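PDB 3S52: putative fumarylacetoacetate hydrolase family protein from Yersinia pestis, which is of unknown function but is a putative member of the fumarylacetoacetate hydrolase family. Local coordinates for residues A[31-35]-A[36-40]; A[108-111]-A[112-116]. All coordinates share one frame; numbering follows the deposited sequence.

Contact 1. Residues A[31-35]-A[36-40]. With SO4 (sulfate ion), chain E.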
ATOM      1  N   GLU A  31      13.258 -20.725  -7.282  1.00 10.03           N
ATOM      2  CA  GLU A  31      14.664 -20.492  -6.977  1.00 19.67           C
ATOM      3  C   GLU A  31      14.872 -19.252  -6.100  1.00 18.52           C
ATOM      4  O   GLU A  31      15.845 -19.174  -5.354  1.00 16.55           O
ATOM      5  CB  GLU A  31      15.507 -20.440  -8.259  1.00 24.32           C
ATOM      6  CG  GLU A  31      15.640 -21.816  -8.919  1.00 38.18           C
ATOM      7  CD  GLU A  31      16.471 -21.805 -10.196  1.00 59.24           C
ATOM      8  OE1 GLU A  31      15.947 -21.381 -11.255  1.00 61.78           O
ATOM      9  OE2 GLU A  31      17.648 -22.236 -10.141  1.00 67.55           O
ATOM     10  N   HIS A  32      13.958 -18.289  -6.179  1.00 12.64           N
ATOM     11  CA  HIS A  32      14.032 -17.137  -5.297  1.00 13.84           C
ATOM     12  C   HIS A  32      13.572 -17.521  -3.891  1.00 17.62           C
ATOM     13  O   HIS A  32      14.184 -17.125  -2.885  1.00 19.30           O
ATOM     14  CB  HIS A  32      13.208 -15.965  -5.826  1.00 17.80           C
ATOM     15  CG  HIS A  32      13.134 -14.822  -4.869  1.00 14.09           C
ATOM     16  ND1 HIS A  32      14.257 -14.196  -4.375  1.00 15.11           N
ATOM     17  CD2 HIS A  32      12.074 -14.217  -4.281  1.00 20.22           C
ATOM     18  CE1 HIS A  32      13.892 -13.237  -3.541  1.00 17.88           C
ATOM     19  NE2 HIS A  32      12.571 -13.232  -3.463  1.00 12.81           N
ATOM     20  N   ILE A  33      12.505 -18.305  -3.812  1.00 14.15           N
ATOM     21  CA  ILE A  33      12.081 -18.810  -2.518  1.00 10.06           C
ATOM     22  C   ILE A  33      13.224 -19.548  -1.808  1.00 18.67           C
ATOM     23  O   ILE A  33      13.394 -19.441  -0.592  1.00 17.07           O
ATOM     24  CB  ILE A  33      10.874 -19.716  -2.631  1.00 11.42           C
ATOM     25  CG1 ILE A  33       9.658 -18.920  -3.117  1.00 13.42           C
ATOM     26  CG2 ILE A  33      10.574 -20.323  -1.276  1.00 14.35           C
ATOM     27  CD1 ILE A  33       8.405 -19.778  -3.305  1.00 18.41           C
ATOM     28  N   LYS A  34      14.021 -20.274  -2.581  1.00 17.55           N
ATOM     29  CA  LYS A  34      15.102 -21.081  -2.033  1.00 23.14           C
ATOM     30  C   LYS A  34      16.251 -20.213  -1.491  1.00 27.01           C
ATOM     31  O   LYS A  34      16.778 -20.481  -0.412  1.00 31.03           O
ATOM     32  CB  LYS A  34      15.588 -22.058  -3.106  1.00 27.41           C
ATOM     33  CG  LYS A  34      16.790 -22.887  -2.733  1.00 41.59           C
ATOM     34  CD  LYS A  34      17.317 -23.629  -3.962  1.00 53.53           C
ATOM     35  CE  LYS A  34      18.542 -24.482  -3.631  1.00 61.43           C
ATOM     36  NZ  LYS A  34      19.654 -23.715  -3.000  1.00 60.80           N
ATOM     37  N   GLU A  35      16.610 -19.158  -2.219  1.00 21.32           N
ATOM     38  CA  GLU A  35      17.699 -18.273  -1.800  1.00 20.37           C
ATOM     39  C   GLU A  35      17.306 -17.364  -0.630  1.00 20.98           C
ATOM     40  O   GLU A  35      18.175 -16.877   0.091  1.00 22.68           O
ATOM     41  CB  GLU A  35      18.201 -17.429  -2.976  1.00 22.14           C
ATOM     42  CG  GLU A  35      17.385 -16.151  -3.216  1.00 21.06           C
ATOM     43  CD  GLU A  35      17.768 -15.454  -4.503  1.00 23.25           C
ATOM     44  OE1 GLU A  35      18.802 -15.841  -5.082  1.00 20.39           O
ATOM     45  OE2 GLU A  35      17.036 -14.533  -4.941  1.00 23.93           O
HETATM   46  N   MSE A  36      16.006 -17.141  -0.444  1.00 16.73           N
HETATM   47  CA  MSE A  36      15.502 -16.413   0.734  1.00 20.51           C
HETATM   48  C   MSE A  36      15.314 -17.339   1.943  1.00 25.04           C
HETATM   49  O   MSE A  36      14.867 -16.901   3.005  1.00 22.93           O
HETATM   50  CB  MSE A  36      14.157 -15.726   0.437  1.00 19.68           C
HETATM   51  CG  MSE A  36      14.181 -14.742  -0.739  1.00 29.19           C
HETATM   52 SE   MSE A  36      15.240 -13.146  -0.343  0.59 37.52          SE
HETATM   53  CE  MSE A  36      13.867 -12.110   0.592  1.00 38.01           C
ATOM     54  N   GLY A  37      15.626 -18.620   1.775  1.00 27.37           N
ATOM     55  CA  GLY A  37      15.453 -19.586   2.848  1.00 33.26           C
ATOM     56  C   GLY A  37      14.009 -19.796   3.283  1.00 36.52           C
ATOM     57  O   GLY A  37      13.749 -20.329   4.356  1.00 35.80           O
ATOM     58  N   SER A  38      13.057 -19.380   2.456  1.00 34.19           N
ATOM     59  CA  SER A  38      11.646 -19.544   2.803  1.00 33.94           C
ATOM     60  C   SER A  38      10.988 -20.719   2.085  1.00 30.22           C
ATOM     61  O   SER A  38      11.658 -21.556   1.480  1.00 28.55           O
ATOM     62  CB  SER A  38      10.852 -18.250   2.599  1.00 35.55           C
ATOM     63  OG  SER A  38      11.056 -17.712   1.310  1.00 43.41           O
ATOM     64  N   THR A  39       9.674 -20.813   2.214  1.00 33.18           N
ATOM     65  CA  THR A  39       8.914 -21.792   1.455  1.00 38.06           C
ATOM     66  C   THR A  39       7.741 -21.121   0.763  1.00 30.83           C
ATOM     67  O   THR A  39       7.370 -19.995   1.091  1.00 32.22           O
ATOM     68  CB  THR A  39       8.383 -22.924   2.352  1.00 46.21           C
ATOM     69  OG1 THR A  39       7.694 -22.357   3.475  1.00 49.76           O
ATOM     70  CG2 THR A  39       9.531 -23.803   2.840  1.00 42.97           C
ATOM     71  N   ALA A  40       7.156 -21.827  -0.195  1.00 23.59           N
ATOM     72  CA  ALA A  40       5.999 -21.313  -0.920  1.00 22.34           C
ATOM     73  C   ALA A  40       4.776 -21.185  -0.011  1.00 22.82           C
ATOM     74  O   ALA A  40       4.705 -21.804   1.056  1.00 21.16           O
ATOM     75  CB  ALA A  40       5.680 -22.207  -2.122  1.00 24.50           C
TER
HETATM   76  S   SO4 E 219       9.958 -11.566  -1.610  1.00 38.44           S
HETATM   77  O1  SO4 E 219      11.410 -11.382  -1.589  1.00 30.76           O
HETATM   78  O2  SO4 E 219       9.313 -10.296  -1.891  1.00 29.47           O
HETATM   79  O3  SO4 E 219       9.572 -12.527  -2.647  1.00 35.38           O
HETATM   80  O4  SO4 E 219       9.547 -12.053  -0.283  1.00 36.20           O
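H32, whose ring lies beneath the side chain of M36, bonds through ND1 to E35 OE2, an oxygen that V198 N grips as well. The bond from H32 ND1 to E35 OE2 is straight, 2.9 Å long, in the ring plane and on the anti side of the carboxylate. G197 N bonds the other oxygen, E35 OE1; this holds the carboxylate in place and is consistent with its steadying the ring. At the other nitrogen, H32 NE2 donates to sulfate O1 at 2.9 Å.

H32 CG stands anti to its backbone N (chi1 173°), which swings the imidazole under M36, modelled as selenomethionine. M36 CG lies over one ring face, 3.2 Å from H32 CE1, a tight approach. M36 SE sits obliquely, 4.4 Å from the ring centroid, and bends at chi2 and chi3 carry CE on towards the sulfate.

M36 N still closes an ordinary helical bond on H32 O, and S38 N bonds to I33 O at 3.1 Å. S38 OG makes at most a weak, unsettled bond to that oxygen. One residue further along from I33, K34 O takes G37 N at 3.1 Å, the donor standing well above the carbonyl plane. G37 turns to positive phi (64°) here and leads the chain out of the helix. On another side, I33 CD1 packs against A40 CB.

The sulfate is probably a crystallisation ion, but its ligands H32, S27 N and K125 NZ are consistent with a site suited to an anion, set beside a Schellman helix end and a His-carboxylate pair.

Contact 2. Residues A[108-111]-A[112-116]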
ATOM      1  N   ARG A 108      16.330  -5.148   2.707  1.00 18.97           N
ATOM      2  CA  ARG A 108      16.250  -6.581   2.947  1.00 15.64           C
ATOM      3  C   ARG A 108      16.411  -6.896   4.422  1.00 20.30           C
ATOM      4  O   ARG A 108      15.764  -7.805   4.931  1.00 21.14           O
ATOM      5  CB  ARG A 108      17.305  -7.334   2.130  1.00 29.96           C
ATOM      6  CG  ARG A 108      17.266  -8.848   2.311  1.00 41.00           C
ATOM      7  CD  ARG A 108      18.283  -9.563   1.425  1.00 51.65           C
ATOM      8  NE  ARG A 108      18.217 -11.017   1.594  1.00 57.68           N
ATOM      9  CZ  ARG A 108      18.848 -11.896   0.819  1.00 58.82           C
ATOM     10  NH1 ARG A 108      19.599 -11.486  -0.197  1.00 58.50           N
ATOM     11  NH2 ARG A 108      18.725 -13.196   1.055  1.00 59.52           N
ATOM     12  N   GLU A 109      17.291  -6.155   5.095  1.00 20.04           N
ATOM     13  CA  GLU A 109      17.514  -6.343   6.523  1.00 22.49           C
ATOM     14  C   GLU A 109      16.252  -6.024   7.313  1.00 18.06           C
ATOM     15  O   GLU A 109      15.862  -6.786   8.195  1.00 15.47           O
ATOM     16  CB  GLU A 109      18.688  -5.482   7.022  1.00 29.68           C
ATOM     17  CG  GLU A 109      20.035  -5.788   6.351  1.00 41.30           C
ATOM     18  CD  GLU A 109      21.113  -4.746   6.668  1.00 51.86           C
ATOM     19  OE1 GLU A 109      21.261  -4.370   7.856  1.00 56.90           O
ATOM     20  OE2 GLU A 109      21.811  -4.298   5.727  1.00 45.27           O
ATOM     21  N   LEU A 110      15.618  -4.896   7.006  1.00 17.46           N
ATOM     22  CA  LEU A 110      14.352  -4.552   7.666  1.00 16.73           C
ATOM     23  C   LEU A 110      13.298  -5.613   7.384  1.00 17.73           C
ATOM     24  O   LEU A 110      12.640  -6.104   8.306  1.00 19.30           O
ATOM     25  CB  LEU A 110      13.827  -3.186   7.215  1.00 17.25           C
ATOM     26  CG  LEU A 110      14.369  -1.900   7.830  1.00 21.35           C
ATOM     27  CD1 LEU A 110      13.538  -0.712   7.354  1.00 18.38           C
ATOM     28  CD2 LEU A 110      14.357  -1.977   9.340  1.00 20.64           C
ATOM     29  N   GLN A 111      13.130  -5.965   6.112  1.00 15.56           N
ATOM     30  CA  GLN A 111      12.155  -6.994   5.748  1.00 12.81           C
ATOM     31  C   GLN A 111      12.358  -8.254   6.575  1.00 11.43           C
ATOM     32  O   GLN A 111      11.402  -8.817   7.113  1.00 16.07           O
ATOM     33  CB  GLN A 111      12.235  -7.362   4.269  1.00 11.79           C
ATOM     34  CG  GLN A 111      11.047  -8.246   3.815  1.00 17.37           C
ATOM     35  CD  GLN A 111      11.293  -8.908   2.473  1.00 19.16           C
ATOM     36  OE1 GLN A 111      12.438  -9.121   2.084  1.00 24.98           O
ATOM     37  NE2 GLN A 111      10.223  -9.247   1.764  1.00 18.85           N
ATOM     38  N   ALA A 112      13.602  -8.697   6.697  1.00 16.25           N
ATOM     39  CA  ALA A 112      13.861  -9.897   7.496  1.00 16.56           C
ATOM     40  C   ALA A 112      13.380  -9.723   8.940  1.00 14.27           C
ATOM     41  O   ALA A 112      12.810 -10.638   9.526  1.00 20.32           O
ATOM     42  CB  ALA A 112      15.313 -10.265   7.450  1.00 20.21           C
ATOM     43  N   GLY A 113      13.589  -8.547   9.513  1.00 16.48           N
ATOM     44  CA  GLY A 113      13.100  -8.285  10.859  1.00 13.43           C
ATOM     45  C   GLY A 113      11.577  -8.295  10.936  1.00 17.49           C
ATOM     46  O   GLY A 113      11.003  -8.854  11.870  1.00 19.15           O
ATOM     47  N   PHE A 114      10.921  -7.665   9.958  1.00 18.12           N
ATOM     48  CA  PHE A 114       9.458  -7.646   9.888  1.00 21.83           C
ATOM     49  C   PHE A 114       8.883  -9.065   9.846  1.00 20.16           C
ATOM     50  O   PHE A 114       7.922  -9.368  10.557  1.00 19.94           O
ATOM     51  CB  PHE A 114       8.956  -6.785   8.695  1.00  8.21           C
ATOM     52  CG  PHE A 114       9.355  -5.343   8.798  1.00 12.16           C
ATOM     53  CD1 PHE A 114       9.575  -4.775  10.043  1.00 10.25           C
ATOM     54  CD2 PHE A 114       9.571  -4.572   7.666  1.00 12.68           C
ATOM     55  CE1 PHE A 114       9.964  -3.457  10.162  1.00 18.02           C
ATOM     56  CE2 PHE A 114       9.967  -3.250   7.778  1.00 12.11           C
ATOM     57  CZ  PHE A 114      10.167  -2.693   9.031  1.00 16.71           C
ATOM     58  N   LYS A 115       9.482  -9.932   9.028  1.00 17.75           N
ATOM     59  CA  LYS A 115       9.041 -11.328   8.926  1.00 17.47           C
ATOM     60  C   LYS A 115       9.120 -12.062  10.263  1.00 19.00           C
ATOM     61  O   LYS A 115       8.180 -12.747  10.662  1.00 24.94           O
ATOM     62  CB  LYS A 115       9.856 -12.104   7.882  1.00 20.93           C
ATOM     63  CG  LYS A 115       9.614 -11.708   6.433  1.00 25.68           C
ATOM     64  CD  LYS A 115      10.352 -12.682   5.518  1.00 31.29           C
ATOM     65  CE  LYS A 115      10.444 -12.165   4.100  1.00 41.98           C
ATOM     66  NZ  LYS A 115      11.304 -13.058   3.266  1.00 48.48           N
ATOM     67  N   LYS A 116      10.242 -11.920  10.960  1.00 22.03           N
ATOM     68  CA  LYS A 116      10.410 -12.602  12.235  1.00 20.74           C
ATOM     69  C   LYS A 116       9.472 -12.061  13.314  1.00 23.80           C
ATOM     70  O   LYS A 116       9.101 -12.780  14.237  1.00 25.22           O
ATOM     71  CB  LYS A 116      11.863 -12.525  12.692  1.00 24.43           C
ATOM     72  CG  LYS A 116      12.824 -13.189  11.731  1.00 27.38           C
ATOM     73  CD  LYS A 116      14.240 -13.151  12.261  1.00 34.55           C
ATOM     74  CE  LYS A 116      15.227 -13.656  11.227  1.00 42.28           C
ATOM     75  NZ  LYS A 116      16.527 -14.009  11.860  1.00 48.84           N
TER
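Q111 and K115, one turn apart on the alpha-helix 108-117, pack side chain on side chain: K115 CE lies 3.7 Å from Q111 CD, against the amide group. Q111 has CG anti to its own N (chi1 -169°) and runs out extended, and the equally extended K115 crosses it at a slant. Both lie against W121, and Q111, a buried residue, is also packed by A124, K125 and M36.

A second close-packed place lies round F114, whose side chain touches K123 and A124. L110 O sits 3.4 Å above one face of the F114 ring, offset toward its rim, and the same oxygen accepts the bond from F114 N at 2.8 Å. L110 CB meets the ring at F114 CE2, 3.9 Å away. Regular i to i+4 bonds continue through the turn: K115 N to Q111 O and A112 N to R108 O are both 2.9 Å, and G113 N to E109 O is longer.

The other side of the helix is looser. E109 is exposed and its side chain stays clear of the neighbouring turn, with E109 OE2 bonded by S69 N. G113 brings no side chain to this surface, and A112 adds just its CB methyl, 3.5 Å from R108 O.

From the N terminus, strand 21-26 leads into helix 30-35, where contact 1 closes the helix end and starts the loop toward strand 45-50. Contact 2 comes much later, within helix 108-117, directly after strand 96-107. Both contacts are local, so they neither nest nor cross: the first is complete before the second opens. In space they are neighbours on the same side of the chain's centre, with centres about 14 Å apart. M36 bridges them, its CE lying 3.6 Å from Q111 OE1 and its SE packing near R108 NH2. This joins the end of helix 30-35 to helix 108-117, with the sulfate beside both H32 and Q111.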